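Local coordinates for protein glutathione S-transferase domain (Burkholderia graminis, PDB 4MF5) that binds glutathione and probably catalyses its transfer to electrophilic substrates, at residues Q125-D130 / Y135-W140; G153-F158 / E223-Q228; R193-G198 / A207-V212. All blocks are in the same frame, centred on the assembly; numbering follows the deposited sequence. Where two conformers were deposited one is given.

Contact 1: Q125-D130 / Y135-W140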
loop_
_atom_site.group_PDB
_atom_site.type_symbol
_atom_site.label_atom_id
_atom_site.label_comp_id
_atom_site.label_asym_id
_atom_site.label_seq_id
_atom_site.Cartn_x
_atom_site.Cartn_y
_atom_site.Cartn_z
ATOM N N GLN A 125 -10.336 14.476 10.226
ATOM C CA GLN A 125 -9.396 14.340 11.329
ATOM C C GLN A 125 -8.201 13.495 10.940
ATOM O O GLN A 125 -8.350 12.512 10.228
ATOM C CB GLN A 125 -10.078 13.674 12.534
ATOM C CG GLN A 125 -11.191 14.476 13.143
ATOM C CD GLN A 125 -11.775 13.722 14.307
ATOM O OE1 GLN A 125 -11.137 13.600 15.377
ATOM N NE2 GLN A 125 -12.971 13.165 14.109
ATOM N N LEU A 126 -7.026 13.864 11.444
ATOM C CA LEU A 126 -5.826 13.001 11.423
ATOM C C LEU A 126 -5.242 12.831 10.027
ATOM O O LEU A 126 -4.464 11.916 9.758
ATOM C CB LEU A 126 -6.058 11.668 12.149
ATOM C CG LEU A 126 -6.439 11.865 13.614
ATOM C CD1 LEU A 126 -6.667 10.530 14.290
ATOM C CD2 LEU A 126 -5.413 12.694 14.376
ATOM N N ILE A 127 -5.538 13.789 9.164
ATOM C CA ILE A 127 -4.839 13.947 7.898
ATOM C C ILE A 127 -4.671 15.442 7.700
ATOM O O ILE A 127 -5.546 16.202 8.089
ATOM C CB ILE A 127 -5.605 13.253 6.740
ATOM C CG1 ILE A 127 -4.737 13.112 5.492
ATOM C CG2 ILE A 127 -6.945 13.935 6.474
ATOM C CD1 ILE A 127 -5.334 12.246 4.416
ATOM N N PRO A 128 -3.568 15.908 7.112
ATOM C CA PRO A 128 -3.450 17.336 6.871
ATOM C C PRO A 128 -4.580 17.825 5.967
ATOM O O PRO A 128 -5.050 17.109 5.088
ATOM C CB PRO A 128 -2.106 17.454 6.153
ATOM C CG PRO A 128 -1.312 16.310 6.684
ATOM C CD PRO A 128 -2.328 15.204 6.748
ATOM N N GLN A 129 -5.020 19.040 6.204
ATOM C CA GLN A 129 -6.115 19.570 5.390
ATOM C C GLN A 129 -5.642 20.366 4.196
ATOM O O GLN A 129 -6.448 20.688 3.347
ATOM C CB GLN A 129 -7.135 20.312 6.241
ATOM C CG GLN A 129 -7.805 19.383 7.269
ATOM C CD GLN A 129 -8.779 18.377 6.640
ATOM O OE1 GLN A 129 -9.675 18.761 5.909
ATOM N NE2 GLN A 129 -8.589 17.081 6.915
ATOM N N ASP A 130 -4.331 20.583 4.078
ATOM C CA ASP A 130 -3.813 21.196 2.872
ATOM C C ASP A 130 -3.458 20.092 1.874
ATOM O O ASP A 130 -3.112 18.971 2.247
ATOM C CB ASP A 130 -2.592 22.059 3.148
ATOM C CG ASP A 130 -1.428 21.257 3.576
ATOM O OD1 ASP A 130 -1.448 20.773 4.731
ATOM O OD2 ASP A 130 -0.520 21.070 2.734
ATOM N N TYR A 135 -1.286 14.495 0.239
ATOM C CA TYR A 135 -0.510 13.549 -0.562
ATOM C C TYR A 135 0.696 13.010 0.199
ATOM O O TYR A 135 1.038 11.847 0.053
ATOM C CB TYR A 135 -0.130 14.135 -1.931
ATOM C CG TYR A 135 -1.342 14.365 -2.789
ATOM C CD1 TYR A 135 -2.153 13.313 -3.198
ATOM C CD2 TYR A 135 -1.726 15.648 -3.142
ATOM C CE1 TYR A 135 -3.304 13.518 -3.920
ATOM C CE2 TYR A 135 -2.868 15.868 -3.858
ATOM C CZ TYR A 135 -3.670 14.812 -4.234
ATOM O OH TYR A 135 -4.826 15.060 -4.940
ATOM N N GLU A 136 1.342 13.846 1.007
ATOM C CA GLU A 136 2.424 13.377 1.850
ATOM C C GLU A 136 1.951 12.310 2.840
ATOM O O GLU A 136 2.648 11.318 3.077
ATOM C CB GLU A 136 3.086 14.558 2.557
ATOM C CG GLU A 136 4.365 14.188 3.261
ATOM C CD GLU A 136 5.019 15.349 3.959
ATOM O OE1 GLU A 136 4.334 16.231 4.490
ATOM O OE2 GLU A 136 6.249 15.386 3.975
ATOM N N ALA A 137 0.776 12.524 3.432
ATOM C CA ALA A 137 0.190 11.521 4.309
ATOM C C ALA A 137 -0.046 10.221 3.572
ATOM O O ALA A 137 0.276 9.138 4.069
ATOM C CB ALA A 137 -1.114 12.026 4.925
ATOM N N ILE A 138 -0.640 10.307 2.376
ATOM C CA ILE A 138 -0.915 9.122 1.594
ATOM C C ILE A 138 0.385 8.412 1.237
ATOM O O ILE A 138 0.473 7.181 1.307
ATOM C CB ILE A 138 -1.755 9.479 0.334
ATOM C CG1 ILE A 138 -3.161 9.965 0.760
ATOM C CG2 ILE A 138 -1.852 8.270 -0.608
ATOM C CD1 ILE A 138 -3.978 10.529 -0.376
ATOM N N GLN A 139 1.415 9.181 0.870
ATOM C CA GLN A 139 2.748 8.631 0.613
ATOM C C GLN A 139 3.249 7.796 1.790
ATOM O O GLN A 139 3.696 6.660 1.617
ATOM C CB GLN A 139 3.690 9.793 0.315
ATOM C CG GLN A 139 5.156 9.429 0.217
ATOM C CD GLN A 139 5.969 10.686 0.219
ATOM O OE1 GLN A 139 6.248 11.257 -0.831
ATOM N NE2 GLN A 139 6.272 11.185 1.409
ATOM N N TRP A 140 3.211 8.345 3.005
ATOM C CA TRP A 140 3.733 7.591 4.146
ATOM C C TRP A 140 2.844 6.394 4.499
ATOM O O TRP A 140 3.365 5.366 4.940
ATOM C CB TRP A 140 4.022 8.519 5.351
ATOM C CG TRP A 140 5.246 9.327 5.114
ATOM C CD1 TRP A 140 5.327 10.640 4.763
ATOM C CD2 TRP A 140 6.602 8.841 5.147
ATOM N NE1 TRP A 140 6.663 11.003 4.580
ATOM C CE2 TRP A 140 7.451 9.912 4.800
ATOM C CE3 TRP A 140 7.179 7.608 5.440
ATOM C CZ2 TRP A 140 8.841 9.772 4.725
ATOM C CZ3 TRP A 140 8.565 7.471 5.383
ATOM C CH2 TRP A 140 9.375 8.545 5.020
#

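Contact 2: G153-F158 / E223-Q228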
loop_
_atom_site.group_PDB
_atom_site.type_symbol
_atom_site.label_atom_id
_atom_site.label_comp_id
_atom_site.label_asym_id
_atom_site.label_seq_id
_atom_site.Cartn_x
_atom_site.Cartn_y
_atom_site.Cartn_z
ATOM N N GLY A 153 6.245 -8.392 8.464
ATOM C CA GLY A 153 5.472 -9.613 8.497
ATOM C C GLY A 153 6.269 -10.833 8.068
ATOM O O GLY A 153 6.129 -11.903 8.653
ATOM N N GLN A 154 7.093 -10.708 7.036
ATOM C CA GLN A 154 7.899 -11.840 6.597
ATOM C C GLN A 154 8.948 -12.172 7.647
ATOM O O GLN A 154 9.239 -13.350 7.906
ATOM C CB GLN A 154 8.569 -11.639 5.234
ATOM C CG GLN A 154 7.642 -11.321 4.074
ATOM C CD GLN A 154 6.356 -12.057 4.163
ATOM O OE1 GLN A 154 6.309 -13.294 3.997
ATOM N NE2 GLN A 154 5.275 -11.331 4.419
ATOM N N LEU A 155 9.540 -11.161 8.287
ATOM C CA LEU A 155 10.465 -11.430 9.385
ATOM C C LEU A 155 9.750 -12.168 10.502
ATOM O O LEU A 155 10.277 -13.139 11.077
ATOM C CB LEU A 155 11.118 -10.150 9.874
ATOM C CG LEU A 155 12.090 -10.332 11.056
ATOM C CD1 LEU A 155 13.087 -11.471 10.797
ATOM C CD2 LEU A 155 12.815 -9.035 11.350
ATOM N N GLY A 156 8.548 -11.726 10.861
ATOM C CA GLY A 156 7.804 -12.416 11.876
ATOM C C GLY A 156 7.594 -13.883 11.544
ATOM O O GLY A 156 7.719 -14.770 12.409
ATOM N N PHE A 157 7.251 -14.158 10.293
ATOM C CA PHE A 157 7.089 -15.546 9.887
ATOM C C PHE A 157 8.392 -16.327 10.077
ATOM O O PHE A 157 8.411 -17.340 10.759
ATOM C CB PHE A 157 6.605 -15.686 8.442
ATOM C CG PHE A 157 6.517 -17.122 8.037
ATOM C CD1 PHE A 157 5.546 -17.931 8.576
ATOM C CD2 PHE A 157 7.486 -17.704 7.219
ATOM C CE1 PHE A 157 5.488 -19.277 8.277
ATOM C CE2 PHE A 157 7.432 -19.059 6.905
ATOM C CZ PHE A 157 6.436 -19.838 7.442
ATOM N N PHE A 158 9.476 -15.862 9.472
ATOM C CA PHE A 158 10.692 -16.660 9.484
ATOM C C PHE A 158 11.345 -16.731 10.851
ATOM O O PHE A 158 12.025 -17.711 11.142
ATOM C CB PHE A 158 11.669 -16.214 8.409
ATOM C CG PHE A 158 11.211 -16.588 7.028
ATOM C CD1 PHE A 158 11.228 -17.917 6.616
ATOM C CD2 PHE A 158 10.691 -15.634 6.159
ATOM C CE1 PHE A 158 10.768 -18.275 5.368
ATOM C CE2 PHE A 158 10.223 -16.006 4.911
ATOM C CZ PHE A 158 10.268 -17.318 4.506
ATOM N N GLU A 223 15.705 -8.017 19.176
ATOM C CA GLU A 223 17.124 -8.291 19.246
ATOM C C GLU A 223 17.703 -8.406 17.842
ATOM O O GLU A 223 18.770 -7.862 17.555
ATOM C CB GLU A 223 17.382 -9.549 20.071
ATOM C CG GLU A 223 18.864 -9.835 20.280
ATOM C CD GLU A 223 19.147 -11.116 21.040
ATOM O OE1 GLU A 223 20.256 -11.224 21.587
ATOM O OE2 GLU A 223 18.293 -12.026 21.079
ATOM N N LEU A 224 17.006 -9.095 16.951
ATOM C CA LEU A 224 17.492 -9.221 15.571
ATOM C C LEU A 224 17.680 -7.857 14.913
ATOM O O LEU A 224 18.660 -7.630 14.221
ATOM C CB LEU A 224 16.519 -10.018 14.721
ATOM C CG LEU A 224 16.651 -11.455 14.215
ATOM C CD1 LEU A 224 17.833 -12.218 14.753
ATOM C CD2 LEU A 224 15.336 -12.248 14.296
ATOM N N VAL A 225 16.725 -6.934 15.111
ATOM C CA VAL A 225 16.818 -5.629 14.446
ATOM C C VAL A 225 17.554 -4.600 15.281
ATOM O O VAL A 225 17.835 -3.535 14.768
ATOM C CB VAL A 225 15.436 -5.095 14.000
ATOM C CG1 VAL A 225 14.738 -6.057 13.072
ATOM C CG2 VAL A 225 14.549 -4.734 15.200
ATOM N N ALA A 226 17.828 -4.911 16.554
ATOM C CA ALA A 226 18.484 -4.006 17.508
ATOM C C ALA A 226 17.748 -2.657 17.583
ATOM O O ALA A 226 18.263 -1.607 17.196
ATOM C CB ALA A 226 19.967 -3.820 17.189
ATOM N N ILE A 227 16.531 -2.703 18.113
ATOM C CA ILE A 227 15.630 -1.564 18.138
ATOM C C ILE A 227 16.268 -0.327 18.794
ATOM O O ILE A 227 15.962 0.799 18.421
ATOM C CB ILE A 227 14.276 -1.941 18.781
ATOM C CG1 ILE A 227 13.233 -0.836 18.616
ATOM C CG2 ILE A 227 14.415 -2.367 20.238
ATOM C CD1 ILE A 227 12.850 -0.524 17.179
ATOM N N GLN A 228 17.155 -0.550 19.756
ATOM C CA GLN A 228 17.856 0.514 20.466
ATOM C C GLN A 228 18.711 1.379 19.526
ATOM O O GLN A 228 19.111 2.479 19.908
ATOM C CB GLN A 228 18.716 -0.046 21.603
ATOM C CG GLN A 228 19.779 -1.039 21.158
ATOM C CD GLN A 228 19.349 -2.487 21.120
ATOM O OE1 GLN A 228 20.235 -3.394 21.079
ATOM N NE2 GLN A 228 18.093 -2.762 21.128
#

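Contact 3: R193-G198 / A207-V212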
loop_
_atom_site.group_PDB
_atom_site.type_symbol
_atom_site.label_atom_id
_atom_site.label_comp_id
_atom_site.label_asym_id
_atom_site.label_seq_id
_atom_site.Cartn_x
_atom_site.Cartn_y
_atom_site.Cartn_z
ATOM N N ARG A 193 11.324 15.606 14.264
ATOM C CA ARG A 193 9.873 15.593 14.132
ATOM C C ARG A 193 9.245 14.877 15.306
ATOM O O ARG A 193 9.761 13.867 15.790
ATOM C CB ARG A 193 9.431 14.893 12.833
ATOM C CG ARG A 193 9.801 15.633 11.567
ATOM C CD ARG A 193 9.227 14.979 10.307
ATOM N NE ARG A 193 9.524 15.797 9.132
ATOM C CZ ARG A 193 10.661 15.772 8.436
ATOM N NH1 ARG A 193 11.636 14.908 8.725
ATOM N NH2 ARG A 193 10.827 16.618 7.412
ATOM N N GLU A 194 8.087 15.353 15.726
ATOM C CA GLU A 194 7.315 14.672 16.756
ATOM C C GLU A 194 6.774 13.336 16.224
ATOM O O GLU A 194 6.922 12.284 16.847
ATOM C CB GLU A 194 6.159 15.563 17.224
ATOM C CG GLU A 194 5.624 15.208 18.584
ATOM C CD GLU A 194 6.652 15.414 19.679
ATOM O OE1 GLU A 194 7.523 16.291 19.541
ATOM O OE2 GLU A 194 6.598 14.691 20.671
ATOM N N TRP A 195 6.126 13.431 15.066
ATOM C CA TRP A 195 5.421 12.349 14.410
ATOM C C TRP A 195 5.881 12.311 12.953
ATOM O O TRP A 195 6.654 13.166 12.496
ATOM C CB TRP A 195 3.898 12.568 14.528
ATOM C CG TRP A 195 3.392 12.471 15.910
ATOM C CD1 TRP A 195 2.946 13.488 16.692
ATOM C CD2 TRP A 195 3.287 11.283 16.706
ATOM N NE1 TRP A 195 2.567 13.026 17.918
ATOM C CE2 TRP A 195 2.746 11.667 17.948
ATOM C CE3 TRP A 195 3.598 9.933 16.486
ATOM C CZ2 TRP A 195 2.510 10.745 18.969
ATOM C CZ3 TRP A 195 3.351 9.029 17.492
ATOM C CH2 TRP A 195 2.821 9.434 18.715
ATOM N N ILE A 196 5.402 11.326 12.193
ATOM C CA ILE A 196 5.896 11.148 10.840
ATOM C C ILE A 196 5.708 12.400 9.970
ATOM O O ILE A 196 6.582 12.741 9.168
ATOM C CB ILE A 196 5.315 9.873 10.200
ATOM C CG1 ILE A 196 5.895 8.651 10.902
ATOM C CG2 ILE A 196 5.568 9.831 8.699
ATOM C CD1 ILE A 196 5.160 7.362 10.573
ATOM N N LEU A 197 4.571 13.092 10.119
ATOM C CA LEU A 197 4.302 14.291 9.331
ATOM C C LEU A 197 4.728 15.572 10.047
ATOM O O LEU A 197 4.437 16.653 9.557
ATOM C CB LEU A 197 2.831 14.375 8.938
ATOM C CG LEU A 197 2.345 13.166 8.135
ATOM C CD1 LEU A 197 0.892 13.367 7.749
ATOM C CD2 LEU A 197 3.182 12.910 6.899
ATOM N N GLY A 198 5.433 15.486 11.165
ATOM C CA GLY A 198 5.872 16.681 11.877
ATOM C C GLY A 198 5.146 16.790 13.195
ATOM O O GLY A 198 5.074 15.836 13.973
ATOM N N ALA A 207 -0.896 3.972 10.990
ATOM C CA ALA A 207 -0.574 2.846 10.116
ATOM C C ALA A 207 0.693 2.137 10.564
ATOM O O ALA A 207 0.825 0.928 10.426
ATOM C CB ALA A 207 -0.420 3.310 8.687
ATOM N N THR A 208 1.681 2.908 11.027
ATOM C CA THR A 208 3.061 2.446 11.146
ATOM C C THR A 208 3.388 1.869 12.519
ATOM O O THR A 208 3.974 0.785 12.628
ATOM C CB THR A 208 4.006 3.603 10.804
ATOM O OG1 THR A 208 3.733 4.067 9.477
ATOM C CG2 THR A 208 5.450 3.196 10.898
ATOM N N PHE A 209 3.061 2.585 13.580
ATOM C CA PHE A 209 3.513 2.163 14.913
ATOM C C PHE A 209 2.933 0.836 15.408
ATOM O O PHE A 209 3.635 0.141 16.134
ATOM C CB PHE A 209 3.421 3.296 15.929
ATOM C CG PHE A 209 4.411 4.389 15.627
ATOM C CD1 PHE A 209 5.765 4.194 15.869
ATOM C CD2 PHE A 209 4.022 5.566 15.013
ATOM C CE1 PHE A 209 6.688 5.154 15.514
ATOM C CE2 PHE A 209 4.941 6.520 14.651
ATOM C CZ PHE A 209 6.288 6.309 14.899
ATOM N N PRO A 210 1.719 0.413 14.992
ATOM C CA PRO A 210 1.291 -0.934 15.385
ATOM C C PRO A 210 2.237 -2.026 14.870
ATOM O O PRO A 210 2.395 -3.076 15.504
ATOM C CB PRO A 210 -0.109 -1.066 14.769
ATOM C CG PRO A 210 -0.603 0.355 14.759
ATOM C CD PRO A 210 0.609 1.136 14.323
ATOM N N TRP A 211 2.840 -1.788 13.710
ATOM C CA TRP A 211 3.791 -2.733 13.138
ATOM C C TRP A 211 5.138 -2.703 13.851
ATOM O O TRP A 211 5.745 -3.741 14.057
ATOM C CB TRP A 211 3.915 -2.511 11.634
ATOM C CG TRP A 211 2.881 -3.282 10.884
ATOM C CD1 TRP A 211 1.688 -2.836 10.383
ATOM C CD2 TRP A 211 2.921 -4.679 10.643
ATOM N NE1 TRP A 211 1.005 -3.865 9.823
ATOM C CE2 TRP A 211 1.740 -5.012 9.960
ATOM C CE3 TRP A 211 3.833 -5.684 10.959
ATOM C CZ2 TRP A 211 1.454 -6.316 9.566
ATOM C CZ3 TRP A 211 3.537 -6.989 10.560
ATOM C CH2 TRP A 211 2.369 -7.286 9.880
ATOM N N VAL A 212 5.624 -1.513 14.213
ATOM C CA VAL A 212 6.831 -1.429 15.027
ATOM C C VAL A 212 6.607 -2.159 16.355
ATOM O O VAL A 212 7.447 -2.946 16.803
ATOM C CB VAL A 212 7.278 0.029 15.234
ATOM C CG1 VAL A 212 8.540 0.064 16.086
ATOM C CG2 VAL A 212 7.516 0.740 13.918
#

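Contact 1: Q125-D130 / Y135-W140
Ala137 presents its methyl group from helix 131-161 to Ile127 and Pro128 of the loop before that helix. The apolar contact rests on this one carbon: Ala137 CB lies 3.8 Å from Ile127 CG1 and 3.9 Å from Pro128 CD. Ile127 reaches it with the middle of its longer branch, since CG1 is anti to the backbone N (chi1 -166°); CD1 leads away beyond it. Pro128 offers the ring carbon next to its own nitrogen, so the proline touches the helix close to its backbone. With so small a residue on the helix, the CA atoms of Ile127 and Ala137 come within 6.6 Å. Leu197 of another loop packs on both Pro128 and Ala137, and Ile203 of helix 203-216 packs on Ile127.

The polar bonds do not join the two segments to each other. Within the loop, Gln129 folds its amide back so that NE2 makes a weak bond of 3.4 Å to Ile127 O. Asp130 is the N-cap of helix 131-161, its OD2 accepting a hydrogen bond from Gly133 N, while from the helix itself Glu136 OE2 makes a salt bridge to Arg189 of helix 170-190.

Aromatic contacts link the helix to the second subunit: Tyr135 meets Tyr118 and Trp140 meets Phe110 of that subunit edge-to-face, while Trp140 also packs on Ile196 and Leu197 of its own chain. The loop that Ala137 holds lies between helix 112-123 of the thioredoxin-like domain and helix 131-161, the first of the all-helical C-terminal domain, in the two-domain layout of glutathione transferases.

Contact 2: G153-F158 / E223-Q228
Gln154 OE1, next in the chain to the Leu155 that meets Leu224 and Val225, is gripped by two groups of the second subunit, the hydroxyl of its Tyr175 and NH2 of its Arg174. The other end of the same amide, NE2, bonds Pro150 O one turn back in helix 131-161. With both ends held, the amide has little liberty to flip, and it is buried at the subunit interface. Nearby, Phe157 turns its edge to the face of Phe158, with Phe157 CD2 3.6 Å above the plane of the Phe158 ring and over its centre.

The contact between the two segments is made on another side of the helix and is wholly apolar. Leu155 sends out CG anti to its backbone N (chi1 179°) and splits its two methyls between two partners. Its CD2 lies 3.9 Å from Val225 CG1, the two side chains crossing obliquely, while its CD1 lies 4.2 Å from Leu224 CD2. The backbones stay apart, 9.6 Å between the CA atoms of Leu155 and Leu224. Val176 of helix 170-190 packs on Leu155 and Leu224, and Leu215 of helix 203-216 on Leu155 and Val225.

Directly after Val225 the short helix 222-225 ends. Ala226 takes a positive phi (54°), and Ile227 N returns to Gly222 O, while the bond from Ala226 N to Glu223 O is weak at 3.3 Å. Leu155 thus packs against the last residues of a helix closed by a Schellman motif with Ala226 as C-prime, within the all-helical C-terminal domain of the glutathione transferase fold.

Contact 3: R193-G198 / A207-V212
Ile196 and Trp195 make the tight part of the contact, reaching Thr208 and Phe209 from a turn. Ile196 CG1 stands anti to the carbonyl carbon (chi1 -69°) with the branch extended (chi2 167°), which carries CD1 to 3.8 Å from Thr208 OG1. The same CD1 lies 4.2 Å from Phe209 CE2. The Thr208 hydroxyl bonds Ala204 O, one turn earlier. Phe209 CE2 comes to the edge of the Trp195 indole, near its plane and 4.1 Å from Trp195 CE3.

Looser is Glu194, exposed and modelled in two conformers, although Arg235 holds the backbone there through Arg193 O and Glu194 O. The type I turn is closed by Gly198 N to Trp195 O, 2.9 Å, and the same two residues bond again through Trp195 N and Gly198 O, 2.8 Å.

Ile196 N also bonds Asp205, which lies in the Ser-Ile-Ala-Asp sequence that forms an N-capping box in many glutathione transferases. Helix 203-216, kinked at Pro210, runs here between helix 51-63, which meets Pro210, helix 131-161, which meets Thr208 through Gln144, and helix 231-242, which meets Phe209 with Ala236 and Phe240.

Overall arrangement
From the N terminus, the chain first builds the N-terminal domain, sheet and helices, ending in helix 112-123. Contact 1 then closes a short loop, tying the segment after that helix to helix 131-161. Farther along, contact 2 opens at 153-158 and closes at 223-228, joining helix 131-161 to helix 222-225. Contact 3 falls wholly within that long excursion and ties the loop after helix 170-190 to helix 203-216. The centres of contacts 1 and 2 are 28 Å apart, and contact 3 touches both: Trp140 CG lies 3.6 Å from Ile196 CG2, and Gly153 N lies 3.7 Å from Trp211 CZ3. Contacts 1 and 2 also reach the second subunit; contact 3 does not.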